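Local coordinates for protein putative glucosidase lplD, ALPHA-GALACTURONIDASE (Bacillus subtilis, PDB 3FEF) that hydrolyses alpha-1,4-linked galacturonate, releasing alpha-D-galacturonate from di-galacturonate, with NAD and manganese as cofactors, at residues E139-N144 with N371-I376; P148-T153 with S394-V399; F173-L178 with I265-D270; H206-T211 with I361-A366; E260-I265 with K383-L388. All coordinates share one frame; numbering follows the deposited sequence.

Interaction 1. Residues E139-N144 with N371-I376; sequences ESWVIN and NRVQPI
Trp-141 in strand 141-144 and Asn-371 at the entry to strand 372-375 are the residues of closest backbone approach, their CA atoms 7.7 Å apart, too far for main-chain pairing, and the indole of Trp-141 bridges the interval. Its CG lies anti to the carbonyl carbon (chi1 -81°), which sends the ring toward residues 371-373, where its two ends meet different partners. At the pyrrole end NE1 donates to OD1 of Asn-371 over 2.7 Å, with an N-H...O angle of 150°. The amide stands nearly upright to the indole, their planes 80° apart, and the donor comes to OD1 from a little out of the carbonyl plane. NZ of Lys-164 donates to the same oxygen, so two bonds grip OD1 and should restrain rotation of the amide. At the benzene end Val-373 lays CG2 over one face in a CH-pi contact, 3.9 Å from the centroid of the six-membered ring. The buried tryptophan thus illustrates how one ring can satisfy its N-H at the edge while packing apolar carbon on its face. Further along strand 372-375, Gln-374 bonds Asn-200 of the second subunit. Strand 141-144 belongs to the six-stranded parallel sheet, order 3-2-1-4-5-6, of a Rossmann fold, and the contact is a seam between this dinucleotide-binding domain and the C-terminal domain of a family 4 glycosyl hydrolase.

Interaction 2. Residues P148-T153 with S394-V399; sequences PMSVCT and SNQEAV
Val-151 and Gln-396 bring their CA atoms to 5.7 Å where helix 149-153 meets helix 394-399, the two short axes passing 9.2 Å apart with a crossing angle of -38°. Gln-396, extended beyond CG (chi2 167°), reaches across to helix 149-153 and carries its amide to Ser-150. OE1 rests against CB of the serine at 3.2 Å, an approach to carbon, while the polar ends meet through a water. That water donates to Ser-150 OG at 2.9 Å and accepts a weak bond from Gln-396 NE2. Beside this polar end the packing is aliphatic: Val-151 places CG2 4.1 Å from CB of Gln-396, and CG1 of Val-399 touches both valine methyls, the two side chains crossing at about a right angle. Here a helix of the Rossmann domain, opened by Pro-148 as N-cap after a cis peptide bond, packs on the long helix 383-405 of the C-terminal domain. A salt bridge between Glu-397 and Arg-154 joins the same two helices, and helix 112-136 adds Val-123 and Ile-116 to the valine side. Within the first helix, Thr-153 folds its OG1 back to donate to O of Met-149 at 2.7 Å, and this carbonyl accepts from OG1 and from the backbone N of Thr-153, on opposite faces of its plane.

Interaction 3. Residues F173-L178 with I265-D270; sequences FGTQKL and IPAAGD
Thr-175 and Ile-265 each set CG2 anti to the backbone N, and these two methyls meet at 4.0 Å as the side chains cross at a slant. The same rotation of Thr-175 puts OG1 beside its own backbone N (chi1 -59°) and over the main chain of residues 265-270, 3.3 Å from CA of Ala-267. CG2 meanwhile reaches O of Pro-266 at 3.9 Å. The threonine therefore straddles the chain, methyl toward Ile-265 and Pro-266, oxygen toward Ala-267. Van der Waals packing of this kind seats helix 171-187 on an antiparallel sheet: the helix, which follows the last strand of the parallel sheet, lies against strand 265-266, which pairs antiparallel with strand 207-215 of the C-terminal domain. Ile-210 of that neighbouring strand also touches Thr-175. Reduced to an alanine, Thr-175 would lose both branches, which would probably open a gap beside CG2 of Ile-265 and leave the main chain at Ala-267 with less to rest on. Residues 265-270 are held to the same helix a little further on, where the N-H of Gly-269 bonds OE1 of Glu-171. Between these two points the side chain of Ala-268 comes within about 5 Å of that of His-206, a ligand of the bound metal.

Interaction 4. Residues H206-T211 with I361-A366; sequences HFTWIT and IVETNA. With MG (magnesium ion), chain G.
Glu-363 on strand 361-369 faces Thr-208 on strand 207-215, their CA atoms 7.0 Å apart, and it runs past the threonine's CG2 for its whole length. CB meets that methyl at 3.8 Å; CG, anti to the backbone N (chi1 -172°), passes at a similar distance; CD comes nearest, 3.6 Å from CG2. At the tip the oxygens part company. OE2 takes a hydrogen bond from ND2 of Asn-344, and OE1 takes one from ND2 of Asn-346 and a second, of 3.2 Å, from a water. This water also donates to OG1 of Thr-208 at 3.1 Å and accepts the backbone N-H of His-206 at 2.6 Å, so all three residues share it. Thr-208 OG1 is further held by the carbonyl of Ala-267. The side chain of His-206 turns the other way: NE2 binds the magnesium ion at 2.3 Å, with three waters and SG of Cys-169 as the other ligands found, while ND1 is bonded to OG1 of Thr-110 and the ring stacks with His-272. With both nitrogens engaged, the imidazole has little freedom to turn. Magnesium is bound here; activity was shown with manganese, which probably takes the same site. The chemistry implies a second shell in which the carboxylate, already gripped by two asparagines, holds the water that meets the metal ligand's backbone, and probably helps to fix that backbone beside the site.

Interaction 5. Residues E260-I265 with K383-L388; sequences ETYGAI and KGVEML
The tail of helix 253-262 meets the first turn of the long helix 383-405 through one aromatic ring, that of Tyr-262, inside the C-terminal domain. The first helix ends at Tyr-262, and Gly-263, with a positive phi of 78°, leads the chain off toward strand 265-266. Tyr-262, with CG anti to the carbonyl carbon (chi1 -65°), sends its ring across to the second helix. Val-385 lays CG2 over one face, displaced toward the rim, 3.8 Å from the ring centroid in a CH-pi contact, and CG of the tyrosine is among its nearest atoms at 3.6 Å. Thr-261 covers the opposite face with its own CG2, so the ring is held between two methyls. Gly-384, without a side chain, lets CE1 come within 3.7 Å of its CA, an example of a glycine admitting a ring directly onto a helix backbone. With an alanine in place of Tyr-262 the ring would be gone, which is likely to leave a gap over Val-385 and Gly-384 and deprive Gln-413 of the third subunit of its weak hydrogen bond to the hydroxyl. Val-385 also packs on Phe-207 and Trp-209 of strand 207-215. Outside the contact, a salt bridge of 2.8 Å from Lys-383 NZ to Glu-386 OE2 spans the helix turn. At the end of the ring, OH of Tyr-262 rests 3.6 Å from CD1 of Leu-388.

Interactions 1 and 2 join the Rossmann domain to the C-terminal domain; 3 sets the helix after the last parallel strand on the antiparallel sheet; 4 and 5 lie within the C-terminal domain. Along the chain, first segments come in numerical order, but second segments return as 3, 4, 1, 5, 2, so interaction 4 is nested inside the loops closed by 1 and 2. Centres of 3 and 4 are about 11 Å apart, their strands 265-266 and 207-215 being sheet neighbours; 1 and 4 share the sheet of strands 361-369 and 372-375. Helix 383-405 serves both 2 and 5, about 21 Å apart. The metal-binding histidine of interaction 4 thus lies within one subunit, while 1, 2 and 5 also reach neighbouring subunits.

Interaction 1. Residues E139-N144 with N371-I376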
# COMPACT_ATOMS: atom_id res chain seq x y z
N GLU A 139 25.78 9.07 -11.70
CA GLU A 139 25.68 7.65 -11.90
C GLU A 139 26.61 6.86 -10.97
O GLU A 139 26.68 5.66 -11.05
CB GLU A 139 25.96 7.28 -13.36
CG GLU A 139 24.96 7.83 -14.38
CD GLU A 139 23.88 6.82 -14.75
OE1 GLU A 139 23.52 5.97 -13.90
OE2 GLU A 139 23.40 6.87 -15.90
N SER A 140 27.33 7.54 -10.09
CA SER A 140 28.20 6.82 -9.16
C SER A 140 27.39 6.11 -8.08
O SER A 140 26.25 6.50 -7.78
CB SER A 140 29.17 7.78 -8.51
OG SER A 140 28.46 8.88 -7.95
N TRP A 141 27.98 5.08 -7.48
CA TRP A 141 27.45 4.53 -6.23
C TRP A 141 28.04 5.29 -5.06
O TRP A 141 29.23 5.60 -5.04
CB TRP A 141 27.71 3.03 -6.12
CG TRP A 141 26.72 2.28 -6.90
CD1 TRP A 141 26.81 1.86 -8.22
CD2 TRP A 141 25.42 1.91 -6.45
NE1 TRP A 141 25.64 1.25 -8.59
CE2 TRP A 141 24.77 1.26 -7.52
CE3 TRP A 141 24.74 2.05 -5.23
CZ2 TRP A 141 23.48 0.74 -7.41
CZ3 TRP A 141 23.45 1.56 -5.13
CH2 TRP A 141 22.84 0.91 -6.21
N VAL A 142 27.19 5.60 -4.08
CA VAL A 142 27.56 6.41 -2.91
C VAL A 142 27.51 5.51 -1.68
O VAL A 142 26.50 4.88 -1.41
CB VAL A 142 26.55 7.57 -2.72
CG1 VAL A 142 26.97 8.48 -1.58
CG2 VAL A 142 26.40 8.36 -4.01
N ILE A 143 28.61 5.41 -0.94
CA ILE A 143 28.58 4.68 0.31
C ILE A 143 28.75 5.64 1.47
O ILE A 143 29.79 6.21 1.65
CB ILE A 143 29.68 3.59 0.38
CG1 ILE A 143 29.66 2.73 -0.89
CG2 ILE A 143 29.50 2.74 1.66
CD1 ILE A 143 30.78 1.68 -0.90
N ASN A 144 27.70 5.79 2.28
CA ASN A 144 27.78 6.67 3.44
C ASN A 144 28.15 5.92 4.72
O ASN A 144 27.57 4.89 5.06
CB ASN A 144 26.45 7.41 3.62
CG ASN A 144 26.46 8.34 4.82
OD1 ASN A 144 27.44 9.05 5.07
ND2 ASN A 144 25.38 8.33 5.59
N ASN A 371 26.73 -2.88 -10.42
CA ASN A 371 25.85 -1.72 -10.51
C ASN A 371 24.44 -2.02 -9.96
O ASN A 371 23.47 -1.47 -10.47
CB ASN A 371 25.72 -1.24 -11.97
CG ASN A 371 25.05 0.14 -12.09
OD1 ASN A 371 25.31 1.04 -11.31
ND2 ASN A 371 24.20 0.30 -13.10
N ARG A 372 24.35 -2.86 -8.92
CA ARG A 372 23.05 -3.26 -8.35
C ARG A 372 23.18 -3.46 -6.86
O ARG A 372 24.01 -4.25 -6.42
CB ARG A 372 22.59 -4.61 -8.93
CG ARG A 372 21.43 -4.56 -9.85
CD ARG A 372 21.81 -5.15 -11.21
NE ARG A 372 21.82 -6.61 -11.29
CZ ARG A 372 22.63 -7.31 -12.09
NH1 ARG A 372 23.55 -6.69 -12.84
NH2 ARG A 372 22.54 -8.63 -12.13
N VAL A 373 22.33 -2.78 -6.09
CA VAL A 373 22.16 -3.13 -4.68
C VAL A 373 20.68 -3.43 -4.46
O VAL A 373 19.86 -2.56 -4.63
CB VAL A 373 22.60 -1.98 -3.75
CG1 VAL A 373 22.29 -2.32 -2.26
CG2 VAL A 373 24.07 -1.65 -3.96
N GLN A 374 20.35 -4.65 -4.08
CA GLN A 374 18.98 -5.08 -4.08
C GLN A 374 18.63 -5.69 -2.73
O GLN A 374 19.09 -6.77 -2.36
CB GLN A 374 18.74 -6.08 -5.21
CG GLN A 374 19.20 -5.60 -6.59
CD GLN A 374 18.90 -6.61 -7.69
OE1 GLN A 374 19.53 -7.65 -7.77
NE2 GLN A 374 17.93 -6.30 -8.53
N PRO A 375 17.81 -4.97 -1.97
CA PRO A 375 17.43 -5.42 -0.64
C PRO A 375 16.73 -6.79 -0.69
O PRO A 375 16.03 -7.12 -1.65
CB PRO A 375 16.47 -4.33 -0.14
CG PRO A 375 16.88 -3.06 -0.91
CD PRO A 375 17.33 -3.61 -2.29
N ILE A 376 16.96 -7.58 0.34
CA ILE A 376 16.36 -8.88 0.50
C ILE A 376 15.21 -8.75 1.50
O ILE A 376 15.37 -8.15 2.57
CB ILE A 376 17.44 -9.86 1.00
CG1 ILE A 376 18.45 -10.14 -0.13
CG2 ILE A 376 16.82 -11.16 1.53
CD1 ILE A 376 19.74 -10.80 0.30

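Interaction 2. Residues P148-T153 with S394-V399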
# COMPACT_ATOMS: atom_id res chain seq x y z
N PRO A 148 24.35 10.80 12.04
CA PRO A 148 23.27 9.79 12.20
C PRO A 148 22.86 9.19 10.86
O PRO A 148 22.36 9.90 9.97
CB PRO A 148 22.12 10.59 12.81
CG PRO A 148 22.35 11.99 12.35
CD PRO A 148 23.85 12.17 12.25
N MSE A 149 23.08 7.90 10.73
CA MSE A 149 23.03 7.18 9.46
C MSE A 149 21.69 7.33 8.72
O MSE A 149 21.66 7.65 7.54
CB MSE A 149 23.27 5.71 9.73
CG MSE A 149 22.99 4.86 8.54
SE MSE A 149 24.66 4.55 7.65
CE MSE A 149 25.25 3.06 8.66
N SER A 150 20.60 7.08 9.44
CA SER A 150 19.27 7.12 8.86
C SER A 150 18.86 8.50 8.35
O SER A 150 18.23 8.61 7.31
CB SER A 150 18.26 6.61 9.89
OG SER A 150 18.64 5.30 10.33
N VAL A 151 19.23 9.54 9.07
CA VAL A 151 18.94 10.89 8.62
C VAL A 151 19.79 11.31 7.43
O VAL A 151 19.26 11.79 6.44
CB VAL A 151 19.12 11.91 9.78
CG1 VAL A 151 19.12 13.34 9.23
CG2 VAL A 151 17.99 11.70 10.86
N CYS A 152 21.11 11.13 7.51
CA CYS A 152 22.01 11.53 6.43
C CYS A 152 21.65 10.81 5.16
O CYS A 152 21.50 11.40 4.10
CB CYS A 152 23.47 11.20 6.77
SG CYS A 152 24.08 12.12 8.16
N THR A 153 21.53 9.50 5.26
CA THR A 153 21.22 8.74 4.07
C THR A 153 19.87 9.17 3.51
O THR A 153 19.69 9.24 2.30
CB THR A 153 21.26 7.23 4.38
OG1 THR A 153 22.51 6.95 5.03
CG2 THR A 153 21.17 6.44 3.11
N SER A 394 9.66 7.88 12.77
CA SER A 394 8.92 9.15 12.84
C SER A 394 9.85 10.32 13.09
O SER A 394 9.81 11.33 12.41
CB SER A 394 7.94 9.15 14.01
OG SER A 394 6.72 8.63 13.61
N ASN A 395 10.65 10.19 14.14
CA ASN A 395 11.61 11.23 14.53
C ASN A 395 12.67 11.53 13.49
O ASN A 395 12.98 12.71 13.20
CB ASN A 395 12.24 10.85 15.87
CG ASN A 395 11.22 10.78 16.97
OD1 ASN A 395 10.07 11.23 16.77
ND2 ASN A 395 11.58 10.19 18.10
N GLN A 396 13.23 10.48 12.92
CA GLN A 396 14.20 10.62 11.83
C GLN A 396 13.62 11.30 10.58
O GLN A 396 14.24 12.20 10.03
CB GLN A 396 14.82 9.25 11.50
CG GLN A 396 15.68 8.72 12.68
CD GLN A 396 16.05 7.23 12.56
OE1 GLN A 396 15.60 6.54 11.66
NE2 GLN A 396 16.86 6.74 13.51
N GLU A 397 12.41 10.92 10.17
CA GLU A 397 11.73 11.59 9.05
C GLU A 397 11.50 13.08 9.34
O GLU A 397 11.70 13.92 8.49
CB GLU A 397 10.38 10.92 8.71
CG GLU A 397 10.44 9.52 8.09
CD GLU A 397 11.17 9.50 6.74
OE1 GLU A 397 10.67 10.13 5.77
OE2 GLU A 397 12.23 8.82 6.63
N ALA A 398 11.03 13.39 10.54
CA ALA A 398 10.77 14.78 10.93
C ALA A 398 12.05 15.60 10.95
O ALA A 398 12.07 16.76 10.51
CB ALA A 398 10.10 14.83 12.28
N VAL A 399 13.13 15.00 11.44
CA VAL A 399 14.42 15.69 11.46
C VAL A 399 14.88 16.04 10.05
O VAL A 399 15.31 17.16 9.78
CB VAL A 399 15.52 14.90 12.23
CG1 VAL A 399 16.90 15.54 12.03
CG2 VAL A 399 15.18 14.86 13.75
O HOH W 1 19.07 4.71 13.14

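Interaction 3. Residues F173-L178 with I265-D270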
# COMPACT_ATOMS: atom_id res chain seq x y z
N PHE A 173 28.60 -6.86 12.37
CA PHE A 173 29.74 -7.77 12.34
C PHE A 173 30.11 -8.23 13.74
O PHE A 173 30.49 -9.39 13.95
CB PHE A 173 30.96 -7.16 11.63
CG PHE A 173 30.65 -6.67 10.24
CD1 PHE A 173 29.63 -7.26 9.49
CD2 PHE A 173 31.37 -5.62 9.68
CE1 PHE A 173 29.32 -6.81 8.22
CE2 PHE A 173 31.07 -5.15 8.41
CZ PHE A 173 30.04 -5.75 7.67
N GLY A 174 29.99 -7.33 14.71
CA GLY A 174 30.34 -7.63 16.10
C GLY A 174 29.41 -8.66 16.72
O GLY A 174 29.81 -9.42 17.59
N THR A 175 28.16 -8.68 16.28
CA THR A 175 27.23 -9.67 16.78
C THR A 175 27.47 -11.02 16.12
O THR A 175 27.34 -12.06 16.76
CB THR A 175 25.77 -9.23 16.61
OG1 THR A 175 25.60 -7.99 17.31
CG2 THR A 175 24.85 -10.26 17.23
N GLN A 176 27.83 -10.99 14.85
CA GLN A 176 28.24 -12.20 14.19
C GLN A 176 29.47 -12.84 14.86
O GLN A 176 29.53 -14.05 15.01
CB GLN A 176 28.52 -11.92 12.73
CG GLN A 176 27.28 -11.93 11.88
CD GLN A 176 27.58 -11.54 10.46
OE1 GLN A 176 27.98 -10.41 10.20
NE2 GLN A 176 27.40 -12.47 9.52
N LYS A 177 30.43 -12.03 15.29
CA LYS A 177 31.62 -12.58 15.94
C LYS A 177 31.24 -13.16 17.30
O LYS A 177 31.77 -14.20 17.70
CB LYS A 177 32.70 -11.50 16.13
CG LYS A 177 33.24 -10.91 14.83
CD LYS A 177 34.34 -9.86 15.11
CE LYS A 177 34.78 -9.14 13.84
NZ LYS A 177 35.34 -10.09 12.83
N LEU A 178 30.32 -12.50 17.99
CA LEU A 178 29.82 -12.98 19.28
C LEU A 178 29.18 -14.35 19.10
O LEU A 178 29.43 -15.27 19.87
CB LEU A 178 28.81 -12.00 19.88
CG LEU A 178 28.02 -12.52 21.09
CD1 LEU A 178 28.97 -12.80 22.26
CD2 LEU A 178 26.93 -11.54 21.49
N ILE A 265 17.59 -11.51 18.52
CA ILE A 265 18.91 -11.15 19.00
C ILE A 265 19.29 -9.71 18.64
O ILE A 265 19.43 -9.38 17.48
CB ILE A 265 19.97 -12.10 18.42
CG1 ILE A 265 19.67 -13.56 18.83
CG2 ILE A 265 21.38 -11.62 18.81
CD1 ILE A 265 20.62 -14.60 18.18
N PRO A 266 19.49 -8.85 19.64
CA PRO A 266 19.86 -7.48 19.35
C PRO A 266 21.22 -7.50 18.65
O PRO A 266 22.10 -8.26 19.05
CB PRO A 266 19.96 -6.84 20.72
CG PRO A 266 19.19 -7.77 21.65
CD PRO A 266 19.47 -9.12 21.09
N ALA A 267 21.37 -6.71 17.60
CA ALA A 267 22.55 -6.85 16.73
C ALA A 267 23.37 -5.57 16.59
O ALA A 267 23.71 -5.19 15.48
CB ALA A 267 22.13 -7.37 15.34
N ALA A 268 23.65 -4.93 17.72
CA ALA A 268 24.59 -3.81 17.83
C ALA A 268 25.22 -3.84 19.22
O ALA A 268 24.73 -4.52 20.11
CB ALA A 268 23.89 -2.45 17.60
N GLY A 269 26.31 -3.08 19.41
CA GLY A 269 26.94 -3.01 20.73
C GLY A 269 25.97 -2.47 21.77
O GLY A 269 25.08 -1.66 21.47
N ASP A 270 26.13 -2.94 23.00
CA ASP A 270 25.35 -2.49 24.13
C ASP A 270 25.25 -0.95 24.19
O ASP A 270 24.18 -0.38 24.45
CB ASP A 270 25.95 -3.07 25.42
CG ASP A 270 25.53 -4.53 25.67
OD1 ASP A 270 25.15 -5.23 24.69
OD2 ASP A 270 25.55 -4.98 26.84

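Interaction 4. Residues H206-T211 with I361-A366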
# COMPACT_ATOMS: atom_id res chain seq x y z
N HIS A 206 22.10 0.89 14.11
CA HIS A 206 22.33 0.83 15.57
C HIS A 206 21.17 0.25 16.37
O HIS A 206 21.25 0.15 17.60
CB HIS A 206 22.75 2.19 16.15
CG HIS A 206 24.08 2.67 15.64
ND1 HIS A 206 24.45 3.99 15.64
CD2 HIS A 206 25.10 1.99 15.07
CE1 HIS A 206 25.66 4.10 15.12
NE2 HIS A 206 26.08 2.90 14.77
N PHE A 207 20.10 -0.13 15.69
CA PHE A 207 18.94 -0.76 16.33
C PHE A 207 18.48 -1.89 15.40
O PHE A 207 17.34 -1.92 14.94
CB PHE A 207 17.82 0.26 16.54
CG PHE A 207 16.76 -0.18 17.53
CD1 PHE A 207 17.10 -0.52 18.84
CD2 PHE A 207 15.42 -0.22 17.15
CE1 PHE A 207 16.11 -0.91 19.76
CE2 PHE A 207 14.44 -0.62 18.05
CZ PHE A 207 14.79 -0.96 19.37
N THR A 208 19.42 -2.80 15.12
CA THR A 208 19.24 -3.93 14.24
C THR A 208 19.02 -5.22 15.03
O THR A 208 19.53 -5.38 16.15
CB THR A 208 20.50 -4.14 13.38
OG1 THR A 208 21.65 -3.86 14.18
CG2 THR A 208 20.50 -3.21 12.18
N TRP A 209 18.27 -6.15 14.44
CA TRP A 209 17.87 -7.35 15.13
C TRP A 209 18.01 -8.56 14.23
O TRP A 209 17.77 -8.49 13.01
CB TRP A 209 16.41 -7.22 15.60
CG TRP A 209 16.27 -6.09 16.58
CD1 TRP A 209 16.26 -4.75 16.29
CD2 TRP A 209 16.13 -6.20 18.00
NE1 TRP A 209 16.14 -4.02 17.45
CE2 TRP A 209 16.05 -4.89 18.51
CE3 TRP A 209 16.08 -7.28 18.89
CZ2 TRP A 209 15.92 -4.62 19.88
CZ3 TRP A 209 15.95 -7.02 20.25
CH2 TRP A 209 15.87 -5.71 20.73
N ILE A 210 18.35 -9.68 14.84
CA ILE A 210 18.48 -10.91 14.10
C ILE A 210 17.38 -11.82 14.53
O ILE A 210 17.30 -12.23 15.69
CB ILE A 210 19.88 -11.55 14.35
CG1 ILE A 210 20.96 -10.61 13.81
CG2 ILE A 210 19.94 -12.93 13.71
CD1 ILE A 210 22.46 -11.00 14.23
N THR A 211 16.51 -12.15 13.58
CA THR A 211 15.34 -12.97 13.88
C THR A 211 15.56 -14.43 13.43
O THR A 211 14.81 -15.32 13.81
CB THR A 211 14.12 -12.40 13.16
OG1 THR A 211 14.39 -12.33 11.76
CG2 THR A 211 13.84 -11.01 13.65
N ILE A 361 14.90 4.89 5.78
CA ILE A 361 16.16 4.16 5.70
C ILE A 361 16.18 3.02 6.71
O ILE A 361 16.21 3.27 7.92
CB ILE A 361 17.35 5.11 6.02
CG1 ILE A 361 17.26 6.37 5.13
CG2 ILE A 361 18.73 4.38 5.84
CD1 ILE A 361 17.15 6.06 3.66
N VAL A 362 16.15 1.79 6.22
CA VAL A 362 16.26 0.61 7.06
C VAL A 362 17.53 -0.22 6.73
O VAL A 362 18.08 -0.14 5.61
CB VAL A 362 14.98 -0.25 6.95
CG1 VAL A 362 13.73 0.57 7.45
CG2 VAL A 362 14.76 -0.65 5.50
N GLU A 363 18.01 -0.99 7.70
CA GLU A 363 19.15 -1.87 7.51
C GLU A 363 18.71 -3.33 7.35
O GLU A 363 18.07 -3.87 8.25
CB GLU A 363 20.12 -1.73 8.72
CG GLU A 363 21.49 -2.47 8.58
CD GLU A 363 22.59 -1.92 9.50
OE1 GLU A 363 22.43 -0.81 10.08
OE2 GLU A 363 23.65 -2.58 9.63
N THR A 364 19.02 -3.93 6.20
CA THR A 364 18.81 -5.37 5.95
C THR A 364 19.94 -5.90 5.10
O THR A 364 20.78 -5.13 4.62
CB THR A 364 17.51 -5.68 5.16
OG1 THR A 364 17.59 -5.08 3.86
CG2 THR A 364 16.27 -5.17 5.87
N ASN A 365 19.97 -7.22 4.92
CA ASN A 365 20.79 -7.80 3.87
C ASN A 365 20.36 -7.30 2.50
O ASN A 365 19.18 -6.96 2.29
CB ASN A 365 20.72 -9.32 3.91
CG ASN A 365 21.53 -9.88 5.06
OD1 ASN A 365 22.51 -9.27 5.49
ND2 ASN A 365 21.10 -11.01 5.58
N ALA A 366 21.32 -7.23 1.58
CA ALA A 366 21.06 -6.83 0.22
C ALA A 366 21.99 -7.63 -0.68
O ALA A 366 23.09 -8.01 -0.28
CB ALA A 366 21.27 -5.35 0.06
MG MG G . 27.75 2.28 13.31
O HOH W 2 23.18 -1.32 13.16
O HOH W 3 29.37 1.49 14.81
O HOH W 4 29.63 1.80 11.95
O HOH W 5 26.68 3.72 11.82

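Interaction 5. Residues E260-I265 with K383-L388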
# COMPACT_ATOMS: atom_id res chain seq x y z
N GLU A 260 15.74 -11.54 26.10
CA GLU A 260 14.74 -12.14 27.00
C GLU A 260 13.41 -11.43 26.86
O GLU A 260 12.36 -12.03 26.96
CB GLU A 260 15.16 -11.99 28.46
CG GLU A 260 16.50 -12.55 28.76
CD GLU A 260 16.52 -14.03 28.53
OE1 GLU A 260 15.43 -14.63 28.68
OE2 GLU A 260 17.59 -14.58 28.19
N THR A 261 13.46 -10.12 26.67
CA THR A 261 12.24 -9.38 26.51
C THR A 261 11.62 -9.65 25.12
O THR A 261 10.43 -9.87 25.01
CB THR A 261 12.49 -7.88 26.70
OG1 THR A 261 12.90 -7.64 28.05
CG2 THR A 261 11.21 -7.05 26.39
N TYR A 262 12.43 -9.67 24.07
CA TYR A 262 11.85 -9.56 22.73
C TYR A 262 11.92 -10.80 21.87
O TYR A 262 11.21 -10.89 20.90
CB TYR A 262 12.46 -8.36 21.99
CG TYR A 262 12.13 -7.02 22.61
CD1 TYR A 262 10.83 -6.50 22.55
CD2 TYR A 262 13.11 -6.27 23.25
CE1 TYR A 262 10.52 -5.27 23.11
CE2 TYR A 262 12.81 -5.01 23.80
CZ TYR A 262 11.51 -4.52 23.72
OH TYR A 262 11.21 -3.30 24.27
N GLY A 263 12.79 -11.75 22.22
CA GLY A 263 12.89 -13.00 21.46
C GLY A 263 13.66 -12.93 20.15
O GLY A 263 13.70 -13.90 19.39
N ALA A 264 14.26 -11.78 19.84
CA ALA A 264 15.17 -11.69 18.70
C ALA A 264 16.51 -11.23 19.23
O ALA A 264 16.56 -10.63 20.27
CB ALA A 264 14.63 -10.74 17.63
N ILE A 265 17.59 -11.51 18.52
CA ILE A 265 18.91 -11.15 19.00
C ILE A 265 19.29 -9.71 18.64
O ILE A 265 19.43 -9.38 17.48
CB ILE A 265 19.97 -12.10 18.42
CG1 ILE A 265 19.67 -13.56 18.83
CG2 ILE A 265 21.38 -11.62 18.81
CD1 ILE A 265 20.62 -14.60 18.18
N LYS A 383 7.14 -7.45 17.78
CA LYS A 383 6.16 -6.37 17.84
C LYS A 383 6.62 -5.20 18.72
O LYS A 383 6.54 -4.02 18.32
CB LYS A 383 4.80 -6.92 18.27
CG LYS A 383 3.72 -5.85 18.42
CD LYS A 383 3.41 -5.17 17.11
CE LYS A 383 2.91 -6.18 16.09
NZ LYS A 383 2.90 -5.54 14.73
N GLY A 384 7.16 -5.51 19.90
CA GLY A 384 7.70 -4.47 20.79
C GLY A 384 8.80 -3.64 20.13
O GLY A 384 8.90 -2.43 20.32
N VAL A 385 9.63 -4.31 19.34
CA VAL A 385 10.77 -3.66 18.70
C VAL A 385 10.27 -2.81 17.55
O VAL A 385 10.79 -1.73 17.31
CB VAL A 385 11.78 -4.72 18.20
CG1 VAL A 385 12.91 -4.07 17.43
CG2 VAL A 385 12.33 -5.47 19.39
N GLU A 386 9.26 -3.31 16.86
CA GLU A 386 8.68 -2.61 15.71
C GLU A 386 7.96 -1.32 16.17
O GLU A 386 8.02 -0.29 15.50
CB GLU A 386 7.74 -3.56 14.95
CG GLU A 386 6.85 -2.92 13.91
CD GLU A 386 5.77 -3.87 13.43
OE1 GLU A 386 6.08 -4.91 12.78
OE2 GLU A 386 4.59 -3.59 13.71
N MSE A 387 7.31 -1.37 17.32
CA MSE A 387 6.73 -0.16 17.89
C MSE A 387 7.80 0.90 18.18
O MSE A 387 7.65 2.08 17.87
CB MSE A 387 5.94 -0.49 19.16
CG MSE A 387 4.68 -1.30 18.92
SE MSE A 387 4.13 -2.28 20.53
CE MSE A 387 4.05 -0.75 21.74
N LEU A 388 8.90 0.48 18.79
CA LEU A 388 9.97 1.43 19.03
C LEU A 388 10.56 1.97 17.72
O LEU A 388 10.85 3.17 17.59
CB LEU A 388 11.04 0.81 19.95
CG LEU A 388 10.63 0.77 21.43
CD1 LEU A 388 11.39 -0.31 22.20
CD2 LEU A 388 10.79 2.16 22.08